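Local coordinates for protein 6-aminohexanoate-cyclic-dimer hydrolase (Arthrobacter sp., PDB 3A2Q) that hydrolyses the cyclic dimer of 6-aminohexanoate, a nylon-6 by-product, by opening one amide bond to give the linear dimer, at residues V185-T190 against R220-L225; G261-N266 against E301-R306; R306-D311 against F424-N429; R391-I396 against D445-G450; I436-G441 against A468-A473. The protein carries 1 engineered substitution. One frame throughout, in Å; residues are numbered along the deposited sequence.

Contact 1: residues V185-T190 against R220-L225; sequences VGLKPT and RDIAAL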
# COMPACT_ATOMS: atom_id res chain seq x y z
N VAL A 185 -1.50 -9.76 0.80
CA VAL A 185 -0.83 -9.40 -0.44
C VAL A 185 -1.00 -7.91 -0.70
O VAL A 185 -2.11 -7.39 -0.67
CB VAL A 185 -1.40 -10.17 -1.65
CG1 VAL A 185 -0.60 -9.83 -2.89
CG2 VAL A 185 -1.36 -11.66 -1.38
N GLY A 186 0.11 -7.22 -0.97
CA GLY A 186 0.04 -5.80 -1.24
C GLY A 186 0.82 -5.45 -2.49
O GLY A 186 2.02 -5.71 -2.56
N LEU A 187 0.14 -4.88 -3.48
CA LEU A 187 0.82 -4.53 -4.72
C LEU A 187 0.88 -3.04 -5.03
O LEU A 187 -0.13 -2.34 -4.96
CB LEU A 187 0.14 -5.22 -5.91
CG LEU A 187 0.57 -4.69 -7.30
CD1 LEU A 187 1.95 -5.22 -7.65
CD2 LEU A 187 -0.45 -5.12 -8.35
N LYS A 188 2.09 -2.57 -5.35
CA LYS A 188 2.29 -1.20 -5.80
C LYS A 188 2.53 -1.45 -7.30
O LYS A 188 3.60 -1.92 -7.69
CB LYS A 188 3.55 -0.56 -5.23
CG LYS A 188 3.75 0.87 -5.76
CD LYS A 188 5.19 1.37 -5.62
CE LYS A 188 6.12 0.71 -6.62
NZ LYS A 188 5.77 1.04 -8.03
N PRO A 189 1.53 -1.15 -8.14
CA PRO A 189 1.73 -1.38 -9.57
C PRO A 189 2.73 -0.42 -10.20
O PRO A 189 3.32 0.42 -9.53
CB PRO A 189 0.33 -1.21 -10.16
CG PRO A 189 -0.32 -0.24 -9.21
CD PRO A 189 0.17 -0.67 -7.85
N THR A 190 2.91 -0.57 -11.51
CA THR A 190 3.79 0.29 -12.27
C THR A 190 3.25 1.71 -12.16
O THR A 190 2.04 1.91 -12.10
CB THR A 190 3.77 -0.11 -13.75
OG1 THR A 190 4.31 -1.43 -13.88
CG2 THR A 190 4.58 0.87 -14.59
N ARG A 220 -4.93 -13.98 -7.44
CA ARG A 220 -5.95 -13.81 -8.46
C ARG A 220 -6.81 -12.59 -8.17
O ARG A 220 -7.27 -11.91 -9.09
CB ARG A 220 -6.81 -15.07 -8.59
CG ARG A 220 -7.72 -15.38 -7.41
CD ARG A 220 -8.50 -16.66 -7.67
NE ARG A 220 -9.51 -16.93 -6.65
CZ ARG A 220 -10.36 -17.95 -6.69
NH1 ARG A 220 -10.32 -18.80 -7.71
NH2 ARG A 220 -11.26 -18.11 -5.73
N ASP A 221 -7.01 -12.29 -6.89
CA ASP A 221 -7.79 -11.12 -6.51
C ASP A 221 -7.09 -9.84 -6.97
O ASP A 221 -7.73 -8.89 -7.40
CB ASP A 221 -7.99 -11.07 -4.99
CG ASP A 221 -9.28 -11.74 -4.54
OD1 ASP A 221 -9.94 -12.41 -5.36
OD2 ASP A 221 -9.63 -11.59 -3.35
N ILE A 222 -5.76 -9.81 -6.86
CA ILE A 222 -4.99 -8.65 -7.28
C ILE A 222 -5.11 -8.47 -8.79
O ILE A 222 -5.34 -7.37 -9.28
CB ILE A 222 -3.49 -8.79 -6.88
CG1 ILE A 222 -3.36 -8.77 -5.36
CG2 ILE A 222 -2.67 -7.66 -7.50
CD1 ILE A 222 -3.79 -7.46 -4.71
N ALA A 223 -4.96 -9.57 -9.52
CA ALA A 223 -5.06 -9.52 -10.98
C ALA A 223 -6.43 -8.98 -11.41
O ALA A 223 -6.51 -8.13 -12.30
CB ALA A 223 -4.84 -10.90 -11.56
N ALA A 224 -7.49 -9.46 -10.77
CA ALA A 224 -8.83 -9.00 -11.10
C ALA A 224 -9.03 -7.52 -10.78
O ALA A 224 -9.68 -6.79 -11.53
CB ALA A 224 -9.87 -9.85 -10.36
N LEU A 225 -8.47 -7.08 -9.66
CA LEU A 225 -8.58 -5.68 -9.26
C LEU A 225 -7.90 -4.75 -10.27
O LEU A 225 -8.40 -3.67 -10.56
CB LEU A 225 -7.95 -5.48 -7.88
CG LEU A 225 -8.75 -6.11 -6.74
CD1 LEU A 225 -7.90 -6.19 -5.48
CD2 LEU A 225 -10.01 -5.30 -6.51

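Contact 2: residues G261-N266 against E301-R306; sequences GVLTHN and EALGDR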
# COMPACT_ATOMS: atom_id res chain seq x y z
N GLY A 261 17.27 -12.51 -9.40
CA GLY A 261 18.34 -12.11 -8.50
C GLY A 261 17.73 -12.01 -7.11
O GLY A 261 16.62 -11.52 -6.96
N VAL A 262 18.45 -12.49 -6.10
CA VAL A 262 17.93 -12.43 -4.74
C VAL A 262 18.86 -11.61 -3.86
O VAL A 262 20.09 -11.70 -3.97
CB VAL A 262 17.75 -13.86 -4.14
CG1 VAL A 262 19.04 -14.63 -4.21
CG2 VAL A 262 17.26 -13.76 -2.70
N LEU A 263 18.26 -10.78 -3.01
CA LEU A 263 19.01 -9.92 -2.11
C LEU A 263 18.70 -10.30 -0.67
O LEU A 263 17.54 -10.25 -0.25
CB LEU A 263 18.62 -8.46 -2.35
CG LEU A 263 19.22 -7.40 -1.42
CD1 LEU A 263 20.74 -7.39 -1.57
CD2 LEU A 263 18.65 -6.02 -1.76
N THR A 264 19.72 -10.69 0.08
CA THR A 264 19.51 -11.07 1.47
C THR A 264 20.42 -10.37 2.48
O THR A 264 20.79 -10.93 3.51
CB THR A 264 19.60 -12.60 1.66
OG1 THR A 264 20.83 -13.09 1.11
CG2 THR A 264 18.42 -13.27 0.95
N HIS A 265 20.80 -9.13 2.16
CA HIS A 265 21.60 -8.31 3.06
C HIS A 265 21.25 -6.87 2.70
O HIS A 265 20.59 -6.63 1.68
CB HIS A 265 23.11 -8.56 2.89
CG HIS A 265 23.70 -7.98 1.64
ND1 HIS A 265 23.50 -8.52 0.39
CD2 HIS A 265 24.50 -6.90 1.46
CE1 HIS A 265 24.15 -7.80 -0.51
NE2 HIS A 265 24.77 -6.81 0.11
N ASN A 266 21.63 -5.92 3.54
CA ASN A 266 21.35 -4.51 3.26
C ASN A 266 22.54 -3.96 2.48
O ASN A 266 23.60 -3.70 3.05
CB ASN A 266 21.18 -3.72 4.56
CG ASN A 266 21.11 -2.23 4.31
OD1 ASN A 266 20.90 -1.79 3.19
ND2 ASN A 266 21.28 -1.45 5.37
N GLU A 301 23.06 -2.62 -8.48
CA GLU A 301 24.04 -1.95 -7.64
C GLU A 301 23.53 -0.62 -7.11
O GLU A 301 24.00 -0.13 -6.09
CB GLU A 301 25.36 -1.74 -8.38
CG GLU A 301 25.29 -0.91 -9.64
CD GLU A 301 26.66 -0.68 -10.25
OE1 GLU A 301 27.41 -1.68 -10.42
OE2 GLU A 301 27.00 0.48 -10.56
N ALA A 302 22.55 -0.05 -7.80
CA ALA A 302 21.96 1.22 -7.38
C ALA A 302 21.35 1.09 -5.99
O ALA A 302 21.25 2.07 -5.26
CB ALA A 302 20.90 1.66 -8.37
N LEU A 303 20.95 -0.12 -5.62
CA LEU A 303 20.35 -0.33 -4.31
C LEU A 303 21.35 -0.11 -3.18
O LEU A 303 20.96 0.02 -2.02
CB LEU A 303 19.74 -1.74 -4.21
CG LEU A 303 18.53 -2.00 -5.13
CD1 LEU A 303 17.90 -3.34 -4.79
CD2 LEU A 303 17.51 -0.89 -4.96
N GLY A 304 22.64 -0.04 -3.52
CA GLY A 304 23.66 0.18 -2.51
C GLY A 304 23.78 1.66 -2.17
O GLY A 304 24.57 2.05 -1.31
N ASP A 305 22.97 2.47 -2.84
CA ASP A 305 22.99 3.91 -2.63
C ASP A 305 21.60 4.43 -2.27
O ASP A 305 20.61 4.07 -2.90
CB ASP A 305 23.51 4.59 -3.92
CG ASP A 305 23.40 6.10 -3.89
OD1 ASP A 305 23.81 6.72 -2.89
OD2 ASP A 305 22.92 6.67 -4.89
N ARG A 306 21.53 5.25 -1.23
CA ARG A 306 20.24 5.81 -0.84
C ARG A 306 20.37 7.33 -0.74
O ARG A 306 19.61 7.98 -0.04
CB ARG A 306 19.76 5.23 0.49
CG ARG A 306 18.23 5.18 0.59
CD ARG A 306 17.73 4.76 1.95
NE ARG A 306 18.22 3.43 2.34
CZ ARG A 306 19.07 3.21 3.34
NH1 ARG A 306 19.53 4.23 4.05
NH2 ARG A 306 19.45 1.97 3.62
O HOH W 1 18.60 -0.37 2.44

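Contact 3: residues R306-D311 against F424-N429; sequences RSFLKD and FTVPFN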
# COMPACT_ATOMS: atom_id res chain seq x y z
N ARG A 306 21.53 5.25 -1.23
CA ARG A 306 20.24 5.81 -0.84
C ARG A 306 20.37 7.33 -0.74
O ARG A 306 19.61 7.98 -0.04
CB ARG A 306 19.76 5.23 0.49
CG ARG A 306 18.23 5.18 0.59
CD ARG A 306 17.73 4.76 1.95
NE ARG A 306 18.22 3.43 2.34
CZ ARG A 306 19.07 3.21 3.34
NH1 ARG A 306 19.53 4.23 4.05
NH2 ARG A 306 19.45 1.97 3.62
N SER A 307 21.34 7.87 -1.47
CA SER A 307 21.58 9.32 -1.48
C SER A 307 20.33 10.07 -1.92
O SER A 307 20.05 11.18 -1.46
CB SER A 307 22.72 9.66 -2.44
OG SER A 307 23.94 9.09 -1.99
N PHE A 308 19.57 9.45 -2.82
CA PHE A 308 18.36 10.05 -3.36
C PHE A 308 17.32 10.39 -2.30
O PHE A 308 16.50 11.29 -2.49
CB PHE A 308 17.72 9.08 -4.37
CG PHE A 308 17.10 7.86 -3.73
CD1 PHE A 308 15.80 7.91 -3.24
CD2 PHE A 308 17.82 6.68 -3.61
CE1 PHE A 308 15.22 6.80 -2.63
CE2 PHE A 308 17.25 5.56 -3.00
CZ PHE A 308 15.95 5.62 -2.51
N LEU A 309 17.34 9.66 -1.18
CA LEU A 309 16.35 9.90 -0.14
C LEU A 309 16.38 11.33 0.38
O LEU A 309 15.35 11.86 0.81
CB LEU A 309 16.54 8.92 1.02
CG LEU A 309 15.30 8.72 1.91
CD1 LEU A 309 14.12 8.24 1.06
CD2 LEU A 309 15.60 7.72 3.00
N LYS A 310 17.55 11.97 0.34
CA LYS A 310 17.66 13.35 0.81
C LYS A 310 16.83 14.24 -0.12
O LYS A 310 16.07 15.10 0.34
CB LYS A 310 19.12 13.80 0.79
CG LYS A 310 19.32 15.20 1.36
CD LYS A 310 20.76 15.66 1.20
CE LYS A 310 20.95 17.07 1.74
NZ LYS A 310 20.06 18.04 1.06
N ASP A 311 16.98 14.01 -1.42
CA ASP A 311 16.25 14.77 -2.43
C ASP A 311 14.76 14.47 -2.34
O ASP A 311 13.94 15.36 -2.52
CB ASP A 311 16.75 14.39 -3.83
CG ASP A 311 18.22 14.69 -4.02
OD1 ASP A 311 18.60 15.88 -3.97
OD2 ASP A 311 18.99 13.73 -4.23
N PHE A 424 13.77 -1.05 1.85
CA PHE A 424 13.69 -1.97 0.71
C PHE A 424 12.47 -1.75 -0.20
O PHE A 424 12.30 -2.44 -1.20
CB PHE A 424 13.69 -3.42 1.20
CG PHE A 424 15.06 -3.95 1.56
CD1 PHE A 424 16.13 -3.09 1.80
CD2 PHE A 424 15.26 -5.32 1.71
CE1 PHE A 424 17.38 -3.59 2.18
CE2 PHE A 424 16.50 -5.83 2.09
CZ PHE A 424 17.56 -4.96 2.33
N THR A 425 11.61 -0.79 0.15
CA THR A 425 10.44 -0.54 -0.68
C THR A 425 10.53 0.79 -1.44
O THR A 425 10.12 0.88 -2.60
CB THR A 425 9.13 -0.53 0.15
OG1 THR A 425 9.31 0.26 1.33
CG2 THR A 425 8.72 -1.95 0.54
N VAL A 426 11.08 1.81 -0.80
CA VAL A 426 11.17 3.13 -1.42
C VAL A 426 11.93 3.22 -2.75
O VAL A 426 11.58 4.04 -3.60
CB VAL A 426 11.71 4.18 -0.40
CG1 VAL A 426 13.19 3.99 -0.19
CG2 VAL A 426 11.41 5.58 -0.90
N PRO A 427 12.97 2.39 -2.96
CA PRO A 427 13.67 2.52 -4.25
C PRO A 427 12.75 2.32 -5.45
O PRO A 427 12.96 2.90 -6.51
CB PRO A 427 14.74 1.44 -4.17
CG PRO A 427 14.97 1.26 -2.72
CD PRO A 427 13.58 1.33 -2.14
N PHE A 428 11.72 1.49 -5.28
CA PHE A 428 10.81 1.19 -6.38
C PHE A 428 9.70 2.20 -6.58
O PHE A 428 9.00 2.18 -7.59
CB PHE A 428 10.32 -0.24 -6.22
CG PHE A 428 11.46 -1.20 -6.03
CD1 PHE A 428 12.37 -1.41 -7.07
CD2 PHE A 428 11.74 -1.73 -4.78
CE1 PHE A 428 13.55 -2.12 -6.86
CE2 PHE A 428 12.92 -2.44 -4.55
CZ PHE A 428 13.83 -2.63 -5.60
N ASN A 429 9.53 3.10 -5.61
CA ASN A 429 8.56 4.17 -5.77
C ASN A 429 9.29 5.14 -6.68
O ASN A 429 8.68 5.79 -7.53
CB ASN A 429 8.27 4.90 -4.45
CG ASN A 429 7.43 4.08 -3.51
OD1 ASN A 429 7.94 3.36 -2.67
ND2 ASN A 429 6.11 4.18 -3.67

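Contact 4: residues R391-I396 against D445-G450; sequences RQTPEI and DGMPIG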
# COMPACT_ATOMS: atom_id res chain seq x y z
N ARG A 391 13.21 -5.20 9.21
CA ARG A 391 13.24 -5.39 10.66
C ARG A 391 11.99 -6.08 11.18
O ARG A 391 11.00 -6.24 10.45
CB ARG A 391 13.34 -4.04 11.35
CG ARG A 391 12.21 -3.10 10.97
CD ARG A 391 12.06 -1.94 11.94
NE ARG A 391 11.68 -2.41 13.27
CZ ARG A 391 11.62 -1.62 14.34
NH1 ARG A 391 11.91 -0.33 14.24
NH2 ARG A 391 11.26 -2.13 15.52
N GLN A 392 12.04 -6.47 12.44
CA GLN A 392 10.90 -7.10 13.10
C GLN A 392 9.85 -6.00 13.23
O GLN A 392 10.19 -4.82 13.20
CB GLN A 392 11.31 -7.61 14.49
CG GLN A 392 12.32 -8.76 14.47
CD GLN A 392 11.68 -10.09 14.12
OE1 GLN A 392 10.64 -10.46 14.68
NE2 GLN A 392 12.29 -10.83 13.20
N THR A 393 8.59 -6.37 13.38
CA THR A 393 7.53 -5.37 13.49
C THR A 393 7.59 -4.61 14.81
O THR A 393 7.68 -5.20 15.89
CB THR A 393 6.16 -6.05 13.32
OG1 THR A 393 6.09 -6.59 11.99
CG2 THR A 393 5.02 -5.05 13.52
N PRO A 394 7.58 -3.27 14.74
CA PRO A 394 7.63 -2.42 15.93
C PRO A 394 6.38 -2.49 16.81
O PRO A 394 5.29 -2.82 16.34
CB PRO A 394 7.84 -1.01 15.35
CG PRO A 394 7.24 -1.10 13.98
CD PRO A 394 7.68 -2.46 13.51
N GLU A 395 6.55 -2.17 18.09
CA GLU A 395 5.41 -2.17 19.01
C GLU A 395 4.69 -0.84 18.82
O GLU A 395 5.30 0.15 18.39
CB GLU A 395 5.89 -2.28 20.46
CG GLU A 395 6.63 -3.57 20.79
CD GLU A 395 7.03 -3.66 22.25
OE1 GLU A 395 7.66 -2.71 22.76
OE2 GLU A 395 6.73 -4.69 22.89
N ILE A 396 3.40 -0.81 19.13
CA ILE A 396 2.62 0.42 19.03
C ILE A 396 3.34 1.47 19.87
O ILE A 396 3.78 1.19 20.99
CB ILE A 396 1.19 0.23 19.61
CG1 ILE A 396 0.38 -0.71 18.72
CG2 ILE A 396 0.50 1.58 19.74
CD1 ILE A 396 0.15 -0.18 17.32
N ASP A 445 8.32 -15.19 16.57
CA ASP A 445 7.34 -14.86 17.59
C ASP A 445 5.95 -14.62 17.01
O ASP A 445 5.15 -13.86 17.56
CB ASP A 445 7.82 -13.70 18.48
CG ASP A 445 7.92 -12.37 17.75
OD1 ASP A 445 7.90 -12.35 16.51
OD2 ASP A 445 8.02 -11.34 18.46
N GLY A 446 5.69 -15.27 15.87
CA GLY A 446 4.38 -15.21 15.22
C GLY A 446 3.91 -14.01 14.43
O GLY A 446 2.71 -13.88 14.17
N MET A 447 4.83 -13.14 14.03
CA MET A 447 4.46 -11.95 13.25
C MET A 447 4.76 -12.18 11.76
O MET A 447 5.80 -12.70 11.40
CB MET A 447 5.25 -10.73 13.75
CG MET A 447 4.98 -10.35 15.20
SD MET A 447 3.23 -10.09 15.52
CE MET A 447 2.94 -8.55 14.66
N PRO A 448 3.82 -11.78 10.89
CA PRO A 448 4.02 -11.96 9.44
C PRO A 448 5.26 -11.24 8.89
O PRO A 448 5.62 -10.15 9.33
CB PRO A 448 2.73 -11.41 8.84
CG PRO A 448 1.71 -11.64 9.94
CD PRO A 448 2.48 -11.25 11.17
N ILE A 449 5.91 -11.89 7.92
CA ILE A 449 7.09 -11.35 7.25
C ILE A 449 6.82 -11.47 5.75
O ILE A 449 6.62 -12.56 5.23
CB ILE A 449 8.38 -12.16 7.58
CG1 ILE A 449 8.76 -11.97 9.05
CG2 ILE A 449 9.53 -11.74 6.67
CD1 ILE A 449 10.03 -12.71 9.47
N GLY A 450 6.79 -10.33 5.06
CA GLY A 450 6.54 -10.38 3.63
C GLY A 450 7.78 -10.56 2.77
O GLY A 450 8.89 -10.20 3.17
O HOH W 2 8.92 -9.56 16.59
O HOH W 3 4.39 -8.44 11.19

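Contact 5: residues I436-G441 against A468-A473; sequences ISLPIG and AQLEGA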
# COMPACT_ATOMS: atom_id res chain seq x y z
N ILE A 436 5.42 -6.33 -5.57
CA ILE A 436 4.39 -6.94 -4.75
C ILE A 436 4.96 -7.61 -3.51
O ILE A 436 6.06 -8.17 -3.54
CB ILE A 436 3.60 -7.99 -5.59
CG1 ILE A 436 2.33 -8.43 -4.86
CG2 ILE A 436 4.49 -9.19 -5.90
CD1 ILE A 436 1.39 -9.23 -5.75
N SER A 437 4.23 -7.52 -2.40
CA SER A 437 4.65 -8.17 -1.17
C SER A 437 3.73 -9.37 -0.98
O SER A 437 2.51 -9.22 -1.01
CB SER A 437 4.50 -7.23 0.03
OG SER A 437 4.94 -7.87 1.22
N LEU A 438 4.31 -10.55 -0.80
CA LEU A 438 3.55 -11.79 -0.60
C LEU A 438 3.78 -12.24 0.84
O LEU A 438 4.91 -12.24 1.32
CB LEU A 438 4.04 -12.87 -1.57
CG LEU A 438 3.97 -12.51 -3.05
CD1 LEU A 438 4.51 -13.67 -3.89
CD2 LEU A 438 2.53 -12.21 -3.43
N PRO A 439 2.70 -12.65 1.54
CA PRO A 439 2.79 -13.11 2.94
C PRO A 439 3.34 -14.53 3.09
O PRO A 439 2.65 -15.43 3.58
CB PRO A 439 1.35 -12.99 3.42
CG PRO A 439 0.57 -13.33 2.19
CD PRO A 439 1.30 -12.60 1.09
N ILE A 440 4.59 -14.71 2.67
CA ILE A 440 5.25 -16.01 2.70
C ILE A 440 5.93 -16.39 4.01
O ILE A 440 6.05 -17.58 4.32
CB ILE A 440 6.29 -16.09 1.56
CG1 ILE A 440 5.57 -16.05 0.21
CG2 ILE A 440 7.13 -17.35 1.69
CD1 ILE A 440 6.52 -15.95 -0.98
N GLY A 441 6.37 -15.41 4.79
CA GLY A 441 7.05 -15.73 6.02
C GLY A 441 6.37 -15.35 7.32
O GLY A 441 5.37 -14.63 7.34
N ALA A 468 1.93 -16.12 -8.49
CA ALA A 468 1.01 -17.25 -8.47
C ALA A 468 1.76 -18.55 -8.21
O ALA A 468 1.27 -19.42 -7.49
CB ALA A 468 0.25 -17.34 -9.80
N GLN A 469 2.96 -18.68 -8.78
CA GLN A 469 3.77 -19.88 -8.57
C GLN A 469 4.19 -20.00 -7.11
O GLN A 469 4.19 -21.09 -6.54
CB GLN A 469 5.01 -19.86 -9.46
CG GLN A 469 4.73 -19.65 -10.94
CD GLN A 469 5.97 -19.77 -11.80
OE1 GLN A 469 7.06 -19.37 -11.39
NE2 GLN A 469 5.81 -20.31 -13.00
N LEU A 470 4.57 -18.88 -6.50
CA LEU A 470 4.99 -18.89 -5.11
C LEU A 470 3.82 -19.16 -4.18
O LEU A 470 3.98 -19.78 -3.13
CB LEU A 470 5.65 -17.55 -4.74
CG LEU A 470 7.09 -17.40 -5.22
CD1 LEU A 470 7.59 -15.99 -4.92
CD2 LEU A 470 7.97 -18.44 -4.52
N GLU A 471 2.64 -18.69 -4.57
CA GLU A 471 1.43 -18.90 -3.80
C GLU A 471 1.13 -20.40 -3.76
O GLU A 471 0.60 -20.92 -2.78
CB GLU A 471 0.28 -18.15 -4.48
CG GLU A 471 -1.07 -18.26 -3.79
CD GLU A 471 -2.13 -17.46 -4.52
OE1 GLU A 471 -2.28 -17.66 -5.75
OE2 GLU A 471 -2.81 -16.63 -3.88
N GLY A 472 1.50 -21.10 -4.83
CA GLY A 472 1.27 -22.53 -4.89
C GLY A 472 2.35 -23.35 -4.22
O GLY A 472 2.09 -24.44 -3.71
N ALA A 473 3.57 -22.82 -4.22
CA ALA A 473 4.71 -23.51 -3.62
C ALA A 473 4.76 -23.29 -2.11
O ALA A 473 5.16 -24.18 -1.35
CB ALA A 473 6.00 -23.03 -4.26

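Contact 1: residues V185-T190 against R220-L225
Ile222, on the inner side of helix 219-229, reaches down to Val185 and Leu187 of strand 185-188, and both contacts between the segments are made by this one side chain. From CB its two branches part company. CG2, anti to the backbone N (chi1 of Ile222 -66°), points along the strand to Leu187, where it meets CD2 at 3.5 Å, tighter than a usual van der Waals contact between carbons, and CB at 4.0 Å. CG1 takes the other direction and lies 3.9 Å from CG1 of Val185. At the end of that branch CD1 of Ile222 stays close to the same valine methyl, 4.4 Å from CG1 of Val185. The isoleucine thus spans two residues of the strand, one branch on each, both pointing to the same side of the sheet, with Gly186 between them taking no part. Both pairs cross obliquely, and no hydrogen bond joins the segments.

Leu464 of helix 460-473 and Ala216 of strand 211-216 also touch Ile222, while Ile436 lies beside both Val185 and Leu187. Such a buried aliphatic seam between a helix and the mixed sheet beneath it is characteristic of an alpha/beta fold. Here helix 219-229, which follows strand 211-216 in the chain, packs on the strand next to it in the core of the amidase.

Contact 2: residues G261-N266 against E301-R306
The backbones that bring Leu263 and Asn266 up to Leu303 and Arg306 stay well apart, with the CA atoms of Asn266 and Gly304 nearest at 7.8 Å, which leaves the meeting to side chains. One segment is the end of strand 259-262 and the chain that runs on from it. The other holds a short 3-10 turn, 301-304, closed by Gly304 N to Glu301 O at 2.9 Å and by Asp305 N to Ala302 O at 3.0 Å.

Two separate contacts result. The apolar one is a single methyl pair, CD2 of Leu263 against CD1 of Leu303 at 4.1 Å. The polar one runs through water: water 1 donates to OD1 of Asn266 at 2.8 Å and accepts from NH2 of Arg306 at 2.8 Å. It sits at the guanidinium edge, in its plane. The arginine chain bends at chi3 (-59°), which brings its end round to the asparagine; the amide and guanidinium planes are 30° apart. Directly, OD1 of Asn266 and NH2 of Arg306 are 4.1 Å from each other.

Both polar ends have firmer partners close by. Arg306 NH1 forms a salt bridge with Asp270 OD2, and Asn266 ND2 donates to Phe271 O and to Asp270 OD1. Asn266 OD1 also accepts from Val268 N, the bond of an Asx turn. The amide is therefore gripped at both ends and its rotation fixed, and Asp270 probably offsets the arginine charge; the water completes a small polar network, separate from the methyl pair.

Contact 3: residues R306-D311 against F424-N429
Where Phe308 and Leu309 meet Val426, the 424-429 side is held by a polar atom with two partners: ND2 of Asn429 donates to Asp170 OD1 and to Ala209 O. Thr425 OG1 is bonded to Ala172 O, and Asp170 and Ala172 both belong to the ligand pocket. Within the segments, Leu309 N donates to Arg306 O at 3.0 Å, and Asn429 N to Val426 O at 3.0 Å. The carbonyl oxygen of Arg306 also lies 4.2 Å above the ring plane of Phe308, offset toward the rim.

What passes between the segments is wholly apolar. Phe308 and Val426 approach from opposite directions, the ring arriving by its edge: CZ of Phe308 is 4.0 Å from CG1 of Val426, which is near the ring plane. Phe308 CZ also comes to 4.2 Å from CA of Pro427. The torsions set CG of Phe308 (chi1 72°) and CG1 of Val426 (chi1 74°) between the backbone N and the carbonyl carbon, which carries CZ of the ring to CG1. The other valine methyl, CG2 of Val426, faces CD1 of Leu309 at 4.3 Å, so the two methyls are divided between two successive residues, Phe308 and Leu309.

Within 424-429, CB of Pro427 rests 4.2 Å above the centre of the Phe428 ring. Tyr369 of helix 356-378 meets the ring of Phe308, their planes at about 30°. The contact joins helix 308-331 to the short helix 427-431, which leads on into strand 435-442, with helix 356-378 against the phenylalanine.

Contact 4: residues R391-I396 against D445-G450
Gln392 and Asp445 meet through water rather than directly. Water 2 donates to OE1 of Gln392 at 2.7 Å and to OD2 of Asp445 at 2.7 Å. The side chains slide past each other in opposite directions, with amide and carboxylate planes 56° apart. With OE1 of Gln392 and OD1 of Asp445 at 3.8 Å, two acceptors face each other and the water supplies the hydrogens. The glutamine is bent at chi2 (-77°), and its NE2 goes to Asp274 and Glu276; Asp445 has Ser443 on OD1 and a salt bridge from Arg145 to OD2.

A second water bridge joins side chain to backbone: water 3 accepts from OG1 of Thr393 at 2.6 Å and donates to Pro448 O at 2.8 Å.

The apolar part is one methyl pair, CG2 of Thr393 and CE of Met447 at 4.2 Å. Thr393 thus gives its hydroxyl to water 3 and its methyl to Met447.

Inside the loop, Arg391 NE donates to Gln392 O at 2.8 Å, nearly along the C=O axis, while CB of Pro394 lies over one face of that guanidinium.

In the fold, the loop that follows strand 383-387 lies against the turn opening strand 448-455. These two strands are neighbours in the sheet, a pairing that continues in the backbone bond between Gly450 and Thr388; beyond them Ile449 packs on helix 275-290.

Contact 5: residues I436-G441 against A468-A473
Leu470 of helix 460-473 rests on Leu438 and Ile440 of strand 435-442, a helix-on-sheet contact at the end of the chain's last beta hairpin. Its CD1 and CB both touch the two strand side chains. CD1 of Leu470 is 4.0 Å from CD1 of Leu438 and 4.1 Å from CD1 of Ile440. Closer to the helix, CB of Leu470 lies 4.1 Å from CD1 of Leu438 and 4.2 Å from CD1 of Ile440. The helix leucine is therefore set against both methyls, CD1 of Leu438 and CD1 of Ile440, which are 4.2 Å apart. It crosses both strand side chains at about a right angle. Those chains reach up because each is extended beyond CB, Leu438 with chi2 179° and Ile440 with chi2 173°.

Between them Pro439 is the centre of an inverse gamma turn, and Ile440 N makes a weak hydrogen bond of 2.8 Å to Leu438 O. The turn kinks the strand, yet its two flanking side chains still face the helix. Strands 435-442 and 448-455 are antiparallel neighbours, and helix 460-473 comes next in the chain, folding back over the hairpin it follows. Leu470 accordingly also touches Ile453 of the second hairpin strand, and also Ala287 and Leu288 of helix 275-290. Beside it Glu471 OE2 accepts from Val219 N at the start of helix 219-229, which links the two helices on this side of the sheet.

How the contacts relate
Contacts 1 and 5 are neighbours, centres 12 Å apart: strands 185-188 and 435-442 pair in the sheet, with Gly186 O 2.9 Å from Ser437 N. Strand 435-442 also carries contact 5 to contact 4, where Ile449 N is 2.9 Å from Gly441 O. Contacts 2 and 3 share Arg306 and touch through CD2 of Leu303 and CB of Pro427 at 3.7 Å. Contact 3 meets contact 1 where CE of Lys188 approaches Phe428 O at 3.4 Å. It comes near the probable active site: the side chain of Val426 is about 7 Å from a bound 6-aminohexanoate and about 10 Å from that of the engineered Ala174, whereas Leu187 is about 14 Å from the ligand.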